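Side-chain contacts in putative decarboxylase involved in desferrioxamine biosynthesis (Erwinia amylovora, PDB 5O5C), which probably decarboxylates lysine in a pyridoxal-phosphate-dependent step that supplies the biosynthesis of the siderophore desferrioxamine: residues R208-K213 / D247-E252; G282-L287 / M293-D298; V297-G302 / A316-A321. One frame throughout, in Å; residues are numbered along the deposited sequence.

Contact 1: R208-K213 / D247-E252; sequences RVFTSK and DCLKQE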
loop_
_atom_site.group_PDB
_atom_site.type_symbol
_atom_site.label_atom_id
_atom_site.label_comp_id
_atom_site.label_asym_id
_atom_site.label_seq_id
_atom_site.Cartn_x
_atom_site.Cartn_y
_atom_site.Cartn_z
ATOM N N ARG B 208 7.471 -22.912 -14.853
ATOM C CA ARG B 208 6.053 -22.767 -15.098
ATOM C C ARG B 208 5.281 -22.772 -13.809
ATOM O O ARG B 208 5.555 -23.562 -12.933
ATOM C CB ARG B 208 5.543 -23.853 -16.060
ATOM C CG ARG B 208 6.038 -23.656 -17.498
ATOM C CD ARG B 208 5.459 -22.405 -18.166
ATOM N NE ARG B 208 5.905 -22.195 -19.548
ATOM C CZ ARG B 208 7.033 -21.577 -19.923
ATOM N NH1 ARG B 208 7.910 -21.103 -19.036
ATOM N NH2 ARG B 208 7.301 -21.448 -21.208
ATOM N N VAL B 209 4.292 -21.892 -13.749
ATOM C CA VAL B 209 3.318 -21.803 -12.644
ATOM C C VAL B 209 1.939 -22.192 -13.139
ATOM O O VAL B 209 1.539 -21.819 -14.220
ATOM C CB VAL B 209 3.264 -20.387 -12.056
ATOM C CG1 VAL B 209 2.132 -20.215 -11.051
ATOM C CG2 VAL B 209 4.636 -20.041 -11.446
ATOM N N PHE B 210 1.200 -22.926 -12.325
ATOM C CA PHE B 210 -0.117 -23.406 -12.722
ATOM C C PHE B 210 -1.171 -22.683 -11.905
ATOM O O PHE B 210 -1.073 -22.602 -10.677
ATOM C CB PHE B 210 -0.242 -24.914 -12.523
ATOM C CG PHE B 210 0.791 -25.694 -13.246
ATOM C CD1 PHE B 210 2.013 -25.936 -12.653
ATOM C CD2 PHE B 210 0.561 -26.177 -14.524
ATOM C CE1 PHE B 210 2.995 -26.630 -13.319
ATOM C CE2 PHE B 210 1.540 -26.894 -15.191
ATOM C CZ PHE B 210 2.762 -27.127 -14.583
ATOM N N THR B 211 -2.189 -22.184 -12.596
ATOM C CA THR B 211 -3.351 -21.591 -11.945
ATOM C C THR B 211 -4.597 -21.903 -12.701
ATOM O O THR B 211 -4.553 -22.182 -13.897
ATOM C CB THR B 211 -3.330 -20.048 -11.895
ATOM O OG1 THR B 211 -3.118 -19.502 -13.195
ATOM C CG2 THR B 211 -2.314 -19.575 -11.024
ATOM N N SER B 212 -5.718 -21.797 -12.006
ATOM C CA SER B 212 -7.031 -21.919 -12.635
ATOM C C SER B 212 -7.257 -20.749 -13.606
ATOM O O SER B 212 -6.860 -19.615 -13.345
ATOM C CB SER B 212 -8.131 -21.933 -11.553
ATOM O OG SER B 212 -9.406 -22.207 -12.096
ATOM N N LYS B 213 -7.884 -21.027 -14.739
ATOM C CA LYS B 213 -8.390 -19.968 -15.625
ATOM C C LYS B 213 -9.273 -18.935 -14.897
ATOM O O LYS B 213 -9.382 -17.831 -15.360
ATOM C CB LYS B 213 -9.210 -20.585 -16.774
ATOM C CG LYS B 213 -8.400 -21.351 -17.786
ATOM C CD LYS B 213 -9.284 -22.189 -18.719
ATOM C CE LYS B 213 -8.447 -22.691 -19.894
ATOM N NZ LYS B 213 -9.228 -23.421 -20.921
ATOM N N ASP B 247 -7.272 -33.429 -12.212
ATOM C CA ASP B 247 -6.955 -34.260 -13.410
ATOM C C ASP B 247 -6.339 -33.402 -14.499
ATOM O O ASP B 247 -5.326 -33.811 -15.123
ATOM C CB ASP B 247 -8.196 -34.979 -13.991
ATOM C CG ASP B 247 -8.796 -36.030 -13.043
ATOM O OD1 ASP B 247 -8.113 -36.510 -12.105
ATOM O OD2 ASP B 247 -9.973 -36.383 -13.249
ATOM N N CYS B 248 -6.934 -32.224 -14.739
ATOM C CA CYS B 248 -6.402 -31.334 -15.760
ATOM C C CYS B 248 -5.045 -30.753 -15.328
ATOM O O CYS B 248 -4.226 -30.457 -16.183
ATOM C CB CYS B 248 -7.360 -30.188 -16.084
ATOM S SG CYS B 248 -8.956 -30.695 -16.769
ATOM N N LEU B 249 -4.854 -30.518 -14.019
ATOM C CA LEU B 249 -3.553 -30.026 -13.485
ATOM C C LEU B 249 -2.480 -31.074 -13.759
ATOM O O LEU B 249 -1.402 -30.743 -14.272
ATOM C CB LEU B 249 -3.613 -29.793 -11.991
ATOM C CG LEU B 249 -2.332 -29.328 -11.249
ATOM C CD1 LEU B 249 -1.734 -28.069 -11.877
ATOM C CD2 LEU B 249 -2.491 -29.136 -9.734
ATOM N N LYS B 250 -2.804 -32.331 -13.408
ATOM C CA LYS B 250 -1.909 -33.501 -13.603
ATOM C C LYS B 250 -1.472 -33.475 -15.067
ATOM O O LYS B 250 -0.270 -33.339 -15.389
ATOM C CB LYS B 250 -2.666 -34.801 -13.202
ATOM C CG LYS B 250 -1.829 -36.049 -12.917
ATOM C CD LYS B 250 -2.601 -37.089 -12.078
ATOM C CE LYS B 250 -3.890 -37.568 -12.763
ATOM N NZ LYS B 250 -4.560 -38.703 -12.055
ATOM N N GLN B 251 -2.457 -33.444 -15.952
ATOM C CA GLN B 251 -2.215 -33.354 -17.405
ATOM C C GLN B 251 -1.332 -32.174 -17.808
ATOM O O GLN B 251 -0.441 -32.289 -18.668
ATOM C CB GLN B 251 -3.557 -33.294 -18.160
ATOM C CG GLN B 251 -4.303 -34.616 -18.129
ATOM C CD GLN B 251 -3.594 -35.698 -18.940
ATOM O OE1 GLN B 251 -2.832 -36.508 -18.400
ATOM N NE2 GLN B 251 -3.811 -35.686 -20.240
ATOM N N GLU B 252 -1.575 -31.023 -17.200
ATOM C CA GLU B 252 -0.725 -29.844 -17.506
ATOM C C GLU B 252 0.693 -29.986 -17.039
ATOM O O GLU B 252 1.606 -29.590 -17.737
ATOM C CB GLU B 252 -1.317 -28.553 -16.962
ATOM C CG GLU B 252 -1.884 -27.660 -18.045
ATOM C CD GLU B 252 -3.253 -28.049 -18.478
ATOM O OE1 GLU B 252 -3.865 -28.861 -17.749
ATOM O OE2 GLU B 252 -3.726 -27.512 -19.509
#
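Phe210, on strand 207-212 of the large seven-stranded sheet, meets Leu249 and Glu252, one turn apart on helix 246-258, at a sheet-helix interface of the pyridoxal-phosphate-binding domain. The backbones approach to 7.5 Å between Phe210 CA and Leu249 CA, a gap bridged chiefly by the phenylalanine side chain and Leu249 CD1. With CG beside the backbone N and anti to the carbonyl carbon (chi1 -57°), Phe210 leans its ring along the helix, so that the root of the side chain serves one partner and its far end the other. Leu249 CD1 presses on the root, 3.5 Å from Phe210 CB, and the same methyl also lies 3.7 Å from Phe210 CG. With CG anti to its backbone N (chi1 178°), Leu249 swings CD1 toward the strand although its CB sets off to one side. Farther along the ring, Phe210 CE2 rests 3.7 Å from Glu252 CB and equally close to the main-chain C of Glu252. The glutamate thus contributes the aliphatic base of its side chain and its backbone.

This is the mixed seven-stranded sheet, of order 3-2-4-5-6-7-1, of the large domain of fold type I enzymes. Helix 246-258 belongs to the beta-alpha-beta crossover from edge strand 233-236 to strand 262-269, and strand 207-212 lies between those two strands, parallel to both. The helix must therefore pass over strand 207-212, and it packs on Phe210. No hydrogen bond joins the two segments; the bonding is carried within the sheet, where the backbone of Phe210 pairs with Ala265. Val253 and Cys256 of the same helix and Pro263 and Ile234 of the flanking strands also touch the phenylalanine, and Leu249 reaches across to Val266.

Contact 2: G282-L287 / M293-D298; sequences GAISEL and MWMHVD. With PLP (pyridoxal-5'-phosphate), chain H.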
loop_
_atom_site.group_PDB
_atom_site.type_symbol
_atom_site.label_atom_id
_atom_site.label_comp_id
_atom_site.label_asym_id
_atom_site.label_seq_id
_atom_site.Cartn_x
_atom_site.Cartn_y
_atom_site.Cartn_z
ATOM N N GLY B 282 -6.541 -30.010 -0.741
ATOM C CA GLY B 282 -5.906 -31.291 -0.467
ATOM C C GLY B 282 -5.287 -31.964 -1.672
ATOM O O GLY B 282 -4.123 -32.292 -1.662
ATOM N N ALA B 283 -6.048 -32.123 -2.741
ATOM C CA ALA B 283 -5.528 -32.739 -3.955
ATOM C C ALA B 283 -4.355 -31.946 -4.594
ATOM O O ALA B 283 -3.316 -32.502 -4.941
ATOM C CB ALA B 283 -6.635 -32.916 -4.925
ATOM N N ILE B 284 -4.515 -30.632 -4.697
ATOM C CA ILE B 284 -3.455 -29.791 -5.207
ATOM C C ILE B 284 -2.158 -29.925 -4.409
ATOM O O ILE B 284 -1.100 -29.883 -4.984
ATOM C CB ILE B 284 -3.907 -28.321 -5.343
ATOM C CG1 ILE B 284 -5.015 -28.239 -6.389
ATOM C CG2 ILE B 284 -2.760 -27.458 -5.804
ATOM C CD1 ILE B 284 -5.761 -26.935 -6.463
ATOM N N SER B 285 -2.263 -30.033 -3.095
ATOM C CA SER B 285 -1.118 -30.087 -2.194
ATOM C C SER B 285 -0.349 -31.422 -2.324
ATOM O O SER B 285 0.854 -31.441 -2.160
ATOM C CB SER B 285 -1.596 -29.892 -0.755
ATOM O OG SER B 285 -0.557 -30.112 0.178
ATOM N N GLU B 286 -1.064 -32.522 -2.599
ATOM C CA GLU B 286 -0.443 -33.834 -2.920
ATOM C C GLU B 286 0.331 -33.775 -4.281
ATOM O O GLU B 286 1.494 -34.200 -4.395
ATOM C CB GLU B 286 -1.488 -34.969 -2.951
ATOM C CG GLU B 286 -2.723 -34.769 -2.061
ATOM C CD GLU B 286 -3.492 -36.042 -1.739
ATOM O OE1 GLU B 286 -3.424 -37.010 -2.542
ATOM O OE2 GLU B 286 -4.184 -36.059 -0.693
ATOM N N LEU B 287 -0.289 -33.191 -5.296
ATOM C CA LEU B 287 0.403 -33.029 -6.559
ATOM C C LEU B 287 1.665 -32.178 -6.362
ATOM O O LEU B 287 2.760 -32.541 -6.832
ATOM C CB LEU B 287 -0.530 -32.420 -7.618
ATOM C CG LEU B 287 -0.083 -32.599 -9.072
ATOM C CD1 LEU B 287 -1.247 -32.809 -10.022
ATOM C CD2 LEU B 287 0.785 -31.460 -9.565
ATOM N N MET B 293 6.726 -28.812 -5.754
ATOM C CA MET B 293 6.235 -27.464 -6.105
ATOM C C MET B 293 5.766 -26.649 -4.917
ATOM O O MET B 293 5.344 -27.194 -3.937
ATOM C CB MET B 293 5.107 -27.548 -7.129
ATOM C CG MET B 293 5.614 -27.972 -8.487
ATOM S SD MET B 293 4.406 -27.637 -9.736
ATOM C CE MET B 293 3.146 -28.877 -9.419
ATOM N N TRP B 294 5.825 -25.327 -5.054
ATOM C CA TRP B 294 5.358 -24.402 -4.051
ATOM C C TRP B 294 3.831 -24.389 -4.185
ATOM O O TRP B 294 3.329 -24.285 -5.300
ATOM C CB TRP B 294 5.927 -23.003 -4.319
ATOM C CG TRP B 294 5.531 -21.948 -3.342
ATOM C CD1 TRP B 294 4.299 -21.328 -3.212
ATOM C CD2 TRP B 294 6.350 -21.404 -2.328
ATOM N NE1 TRP B 294 4.334 -20.413 -2.176
ATOM C CE2 TRP B 294 5.583 -20.432 -1.632
ATOM C CE3 TRP B 294 7.675 -21.608 -1.961
ATOM C CZ2 TRP B 294 6.109 -19.674 -0.596
ATOM C CZ3 TRP B 294 8.171 -20.895 -0.960
ATOM C CH2 TRP B 294 7.389 -19.928 -0.264
ATOM N N MET B 295 3.128 -24.525 -3.063
ATOM C CA MET B 295 1.693 -24.311 -3.024
ATOM C C MET B 295 1.363 -22.962 -2.421
ATOM O O MET B 295 1.649 -22.662 -1.242
ATOM C CB MET B 295 0.956 -25.400 -2.271
ATOM C CG MET B 295 -0.516 -25.491 -2.635
ATOM S SD MET B 295 -1.427 -26.455 -1.421
ATOM C CE MET B 295 -3.109 -26.230 -1.962
ATOM N N HIS B 296 0.750 -22.133 -3.245
ATOM C CA HIS B 296 0.253 -20.880 -2.763
ATOM C C HIS B 296 -1.269 -20.920 -2.739
ATOM O O HIS B 296 -1.917 -21.258 -3.735
ATOM C CB HIS B 296 0.756 -19.759 -3.634
ATOM C CG HIS B 296 0.092 -18.468 -3.348
ATOM N ND1 HIS B 296 0.146 -17.893 -2.103
ATOM C CD2 HIS B 296 -0.676 -17.658 -4.116
ATOM C CE1 HIS B 296 -0.482 -16.744 -2.141
ATOM N NE2 HIS B 296 -1.040 -16.597 -3.332
ATOM N N VAL B 297 -1.848 -20.623 -1.587
ATOM C CA VAL B 297 -3.308 -20.493 -1.515
ATOM C C VAL B 297 -3.693 -19.028 -1.600
ATOM O O VAL B 297 -3.291 -18.246 -0.741
ATOM C CB VAL B 297 -3.864 -21.188 -0.271
ATOM C CG1 VAL B 297 -5.317 -20.840 -0.024
ATOM C CG2 VAL B 297 -3.739 -22.667 -0.478
ATOM N N ASP B 298 -4.401 -18.638 -2.658
ATOM C CA ASP B 298 -4.968 -17.278 -2.757
ATOM C C ASP B 298 -6.318 -17.278 -2.077
ATOM O O ASP B 298 -7.299 -17.755 -2.627
ATOM C CB ASP B 298 -5.006 -16.793 -4.190
ATOM C CG ASP B 298 -5.477 -15.367 -4.338
ATOM O OD1 ASP B 298 -5.967 -14.740 -3.383
ATOM O OD2 ASP B 298 -5.407 -14.862 -5.440
HETATM N N1 PLP H . -6.933 -12.565 -5.155
HETATM C C2 PLP H . -8.269 -12.752 -5.201
HETATM C C2A PLP H . -8.851 -14.128 -5.080
HETATM C C3 PLP H . -9.142 -11.580 -5.354
HETATM O O3 PLP H . -10.509 -11.704 -5.409
HETATM C C4 PLP H . -8.459 -10.266 -5.439
HETATM C C4A PLP H . -9.223 -9.020 -5.666
HETATM C C5 PLP H . -6.998 -10.196 -5.378
HETATM C C6 PLP H . -6.303 -11.384 -5.262
HETATM C C5A PLP H . -6.302 -8.857 -5.480
HETATM O O4P PLP H . -6.599 -8.222 -4.226
HETATM P P PLP H . -6.318 -6.682 -3.827
HETATM O O1P PLP H . -7.334 -5.904 -4.601
HETATM O O2P PLP H . -6.625 -6.631 -2.352
HETATM O O3P PLP H . -4.919 -6.298 -4.157
#
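Met295 and Ile284 cross at about a right angle where helix 281-290 lies against strand 294-299, the last two elements of the beta-alpha-beta unit that starts with strand 262-269. Met295 stands straight out from the strand: its chain is extended throughout, with CG anti to the backbone N (chi1 -159°), which carries the thioether to the helix surface. There SD settles against Ser285, 3.5 Å from Ser285 CB, and the terminal methyl passes on toward the isoleucine, with Met295 CE 4.0 Å from Ile284 CG2. One side chain is in this way laid across two successive helix residues.

The second pairing runs differently. Met293, just before the strand, bends at its last torsion (chi3 -72°), turning the methyl back so that Met293 CE abuts Leu287 CD2 at 3.5 Å, the two chains being set at a slant to one another. Helix and strand are held by such apolar contacts, without a hydrogen bond between the segments. On the sheet, Ile284 also touches Val266 and Ala268 of strand 262-269, whereas Leu287 packs on Leu249 and Val253 of the adjacent helix 246-258.

Trp294 and His296 project to the other side of the strand. The CB of His296 lies in the plane of the indole, at its edge, while Trp294 NE1 and His296 ND1 both bond to the hydroxyl of Ser323. On its far nitrogen, NE2, the imidazole binds OD1 of Asn174, whose ND2 in turn bonds to Asp298 OD2, so His296 appears as a second-shell residue that helps orient Asn174. Asp298 ends the segment in the place where fold type I enzymes keep an aspartate for the cofactor ring nitrogen: its OD2 lies 2.8 Å from N1 of pyridoxal phosphate.

Contact 3: V297-G302 / A316-A321; sequences VDAAYG and AGIEKA. With PLP (pyridoxal-5'-phosphate), chain H.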
loop_
_atom_site.group_PDB
_atom_site.type_symbol
_atom_site.label_atom_id
_atom_site.label_comp_id
_atom_site.label_asym_id
_atom_site.label_seq_id
_atom_site.Cartn_x
_atom_site.Cartn_y
_atom_site.Cartn_z
ATOM N N VAL B 297 -1.848 -20.623 -1.587
ATOM C CA VAL B 297 -3.308 -20.493 -1.515
ATOM C C VAL B 297 -3.693 -19.028 -1.600
ATOM O O VAL B 297 -3.291 -18.246 -0.741
ATOM C CB VAL B 297 -3.864 -21.188 -0.271
ATOM C CG1 VAL B 297 -5.317 -20.840 -0.024
ATOM C CG2 VAL B 297 -3.739 -22.667 -0.478
ATOM N N ASP B 298 -4.401 -18.638 -2.658
ATOM C CA ASP B 298 -4.968 -17.278 -2.757
ATOM C C ASP B 298 -6.318 -17.278 -2.077
ATOM O O ASP B 298 -7.299 -17.755 -2.627
ATOM C CB ASP B 298 -5.006 -16.793 -4.190
ATOM C CG ASP B 298 -5.477 -15.367 -4.338
ATOM O OD1 ASP B 298 -5.967 -14.740 -3.383
ATOM O OD2 ASP B 298 -5.407 -14.862 -5.440
ATOM N N ALA B 299 -6.361 -16.723 -0.875
ATOM C CA ALA B 299 -7.570 -16.717 -0.061
ATOM C C ALA B 299 -8.166 -15.308 0.133
ATOM O O ALA B 299 -8.799 -14.998 1.134
ATOM C CB ALA B 299 -7.287 -17.381 1.259
ATOM N N ALA B 300 -7.967 -14.442 -0.838
ATOM C CA ALA B 300 -8.185 -13.049 -0.598
ATOM C C ALA B 300 -9.636 -12.837 -0.205
ATOM O O ALA B 300 -9.956 -12.071 0.728
ATOM C CB ALA B 300 -7.802 -12.232 -1.835
ATOM N N TYR B 301 -10.507 -13.559 -0.889
ATOM C CA TYR B 301 -11.930 -13.538 -0.638
ATOM C C TYR B 301 -12.268 -14.604 0.387
ATOM O O TYR B 301 -12.972 -14.345 1.372
ATOM C CB TYR B 301 -12.637 -13.753 -1.979
ATOM C CG TYR B 301 -14.148 -13.879 -2.024
ATOM C CD1 TYR B 301 -14.984 -13.405 -1.008
ATOM C CD2 TYR B 301 -14.740 -14.432 -3.147
ATOM C CE1 TYR B 301 -16.366 -13.519 -1.121
ATOM C CE2 TYR B 301 -16.105 -14.593 -3.257
ATOM C CZ TYR B 301 -16.912 -14.136 -2.260
ATOM O OH TYR B 301 -18.260 -14.310 -2.445
ATOM N N GLY B 302 -11.762 -15.800 0.159
ATOM C CA GLY B 302 -12.134 -16.967 0.989
ATOM C C GLY B 302 -11.807 -16.937 2.470
ATOM O O GLY B 302 -12.458 -17.633 3.260
ATOM N N ALA B 316 -10.464 -26.576 4.566
ATOM C CA ALA B 316 -9.490 -27.666 4.886
ATOM C C ALA B 316 -8.577 -28.038 3.706
ATOM O O ALA B 316 -9.007 -28.202 2.557
ATOM C CB ALA B 316 -10.201 -28.887 5.463
ATOM N N GLY B 317 -7.282 -28.124 3.996
ATOM C CA GLY B 317 -6.261 -28.226 2.988
ATOM C C GLY B 317 -5.452 -26.923 2.850
ATOM O O GLY B 317 -4.374 -26.947 2.279
ATOM N N ILE B 318 -5.978 -25.801 3.372
ATOM C CA ILE B 318 -5.260 -24.523 3.446
ATOM C C ILE B 318 -4.056 -24.638 4.398
ATOM O O ILE B 318 -3.023 -23.997 4.194
ATOM C CB ILE B 318 -6.202 -23.384 3.918
ATOM C CG1 ILE B 318 -5.579 -22.031 3.642
ATOM C CG2 ILE B 318 -6.594 -23.539 5.413
ATOM C CD1 ILE B 318 -6.582 -20.902 3.652
ATOM N N GLU B 319 -4.168 -25.506 5.406
ATOM C CA GLU B 319 -3.084 -25.701 6.374
ATOM C C GLU B 319 -1.845 -26.333 5.764
ATOM O O GLU B 319 -0.803 -26.349 6.411
ATOM C CB GLU B 319 -3.500 -26.509 7.634
ATOM C CG GLU B 319 -3.656 -28.005 7.413
ATOM C CD GLU B 319 -4.897 -28.335 6.624
ATOM O OE1 GLU B 319 -5.796 -27.458 6.500
ATOM O OE2 GLU B 319 -5.002 -29.424 6.076
ATOM N N LYS B 320 -1.975 -26.861 4.554
ATOM C CA LYS B 320 -0.893 -27.492 3.836
ATOM C C LYS B 320 -0.067 -26.494 2.967
ATOM O O LYS B 320 1.050 -26.762 2.631
ATOM C CB LYS B 320 -1.447 -28.662 3.011
ATOM C CG LYS B 320 -2.147 -29.757 3.836
ATOM C CD LYS B 320 -2.726 -30.831 2.890
ATOM C CE LYS B 320 -3.166 -32.078 3.632
ATOM N NZ LYS B 320 -4.174 -32.827 2.825
ATOM N N ALA B 321 -0.606 -25.329 2.677
ATOM C CA ALA B 321 0.034 -24.337 1.784
ATOM C C ALA B 321 1.502 -23.982 2.146
ATOM O O ALA B 321 1.902 -24.073 3.271
ATOM C CB ALA B 321 -0.817 -23.084 1.775
HETATM N N1 PLP H . -6.933 -12.565 -5.155
HETATM C C2 PLP H . -8.269 -12.752 -5.201
HETATM C C2A PLP H . -8.851 -14.128 -5.080
HETATM C C3 PLP H . -9.142 -11.580 -5.354
HETATM O O3 PLP H . -10.509 -11.704 -5.409
HETATM C C4 PLP H . -8.459 -10.266 -5.439
HETATM C C4A PLP H . -9.223 -9.020 -5.666
HETATM C C5 PLP H . -6.998 -10.196 -5.378
HETATM C C6 PLP H . -6.303 -11.384 -5.262
HETATM C C5A PLP H . -6.302 -8.857 -5.480
HETATM O O4P PLP H . -6.599 -8.222 -4.226
HETATM P P PLP H . -6.318 -6.682 -3.827
HETATM O O1P PLP H . -7.334 -5.904 -4.601
HETATM O O2P PLP H . -6.625 -6.631 -2.352
HETATM O O3P PLP H . -4.919 -6.298 -4.157
#
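With chi1 at 169°, Val297 has CG1 anti to its backbone N and CG2 anti to its carbonyl carbon, and the two methyls diverge toward different partners in the 316-321 loop. CG2 of Val297 meets CB of Ala321 at 3.7 Å. CG1 of Val297 lies against the extended chain of Ile318, 3.9 Å from Ile318 CG1. The isoleucine carries CG1 opposite its backbone N (chi1 -165°), a rotation that takes its tip inward although its CB sets off obliquely; the chains of Val297 and Ile318 then cross at about a right angle. Ile318 CD1 goes on to Ala299, with Ala299 CB 4.3 Å away, so one isoleucine spans both Val297 and Ala299.

The loop that offers these groups is tightly wound. Residues 318-320 form a single 3-10 turn, and Ala321 N bonds to Ile318 O at 3.1 Å. In front of the turn, Gly317 N donates to Glu319 OE1 over 3.0 Å, on the syn side of the carboxylate and 21° out of its plane. Gly317 itself has a positive phi, at which a side chain would jam against the preceding carbonyl.

In the 297-302 segment, Asp298 forms an Asx turn: its OD1 accepts from Ala300 N at 3.3 Å, meeting the amide nearly along its own C-O bond. The turn brings Ala300 over the cofactor, where Ala300 CB stands above the pyridine ring, 3.4 Å from C2 of pyridoxal phosphate.

Around this apolar patch, Leu281 at the start of helix 281-290 touches both Val297 and Ile318. Val324 touches Ala299 and Ile318 from strand 323-327, the parallel neighbour of strand 294-299 into which the 316-321 loop runs.

From the N terminus, contact 1 closes first, across 33 residues that include helix 218-225 and edge strand 233-236. Contact 2 follows and shuts a tight helix-to-strand turn with five residues between its segments. Contact 3 closes a 13-residue connection without helix or strand. Contact 1 precedes the others; contacts 2 and 3 overlap only at Val297 and Asp298, and none nests. Together they tie helices 246-258 and 281-290 and the 316-321 loop to the large sheet. Contacts 1 and 2 join through packing of Leu249 on Leu287 and of Phe210 on Met293, contacts 2 and 3 through Ser285 beside Lys320. Contacts 1 and 3 stay about 8 Å apart at their nearest atoms.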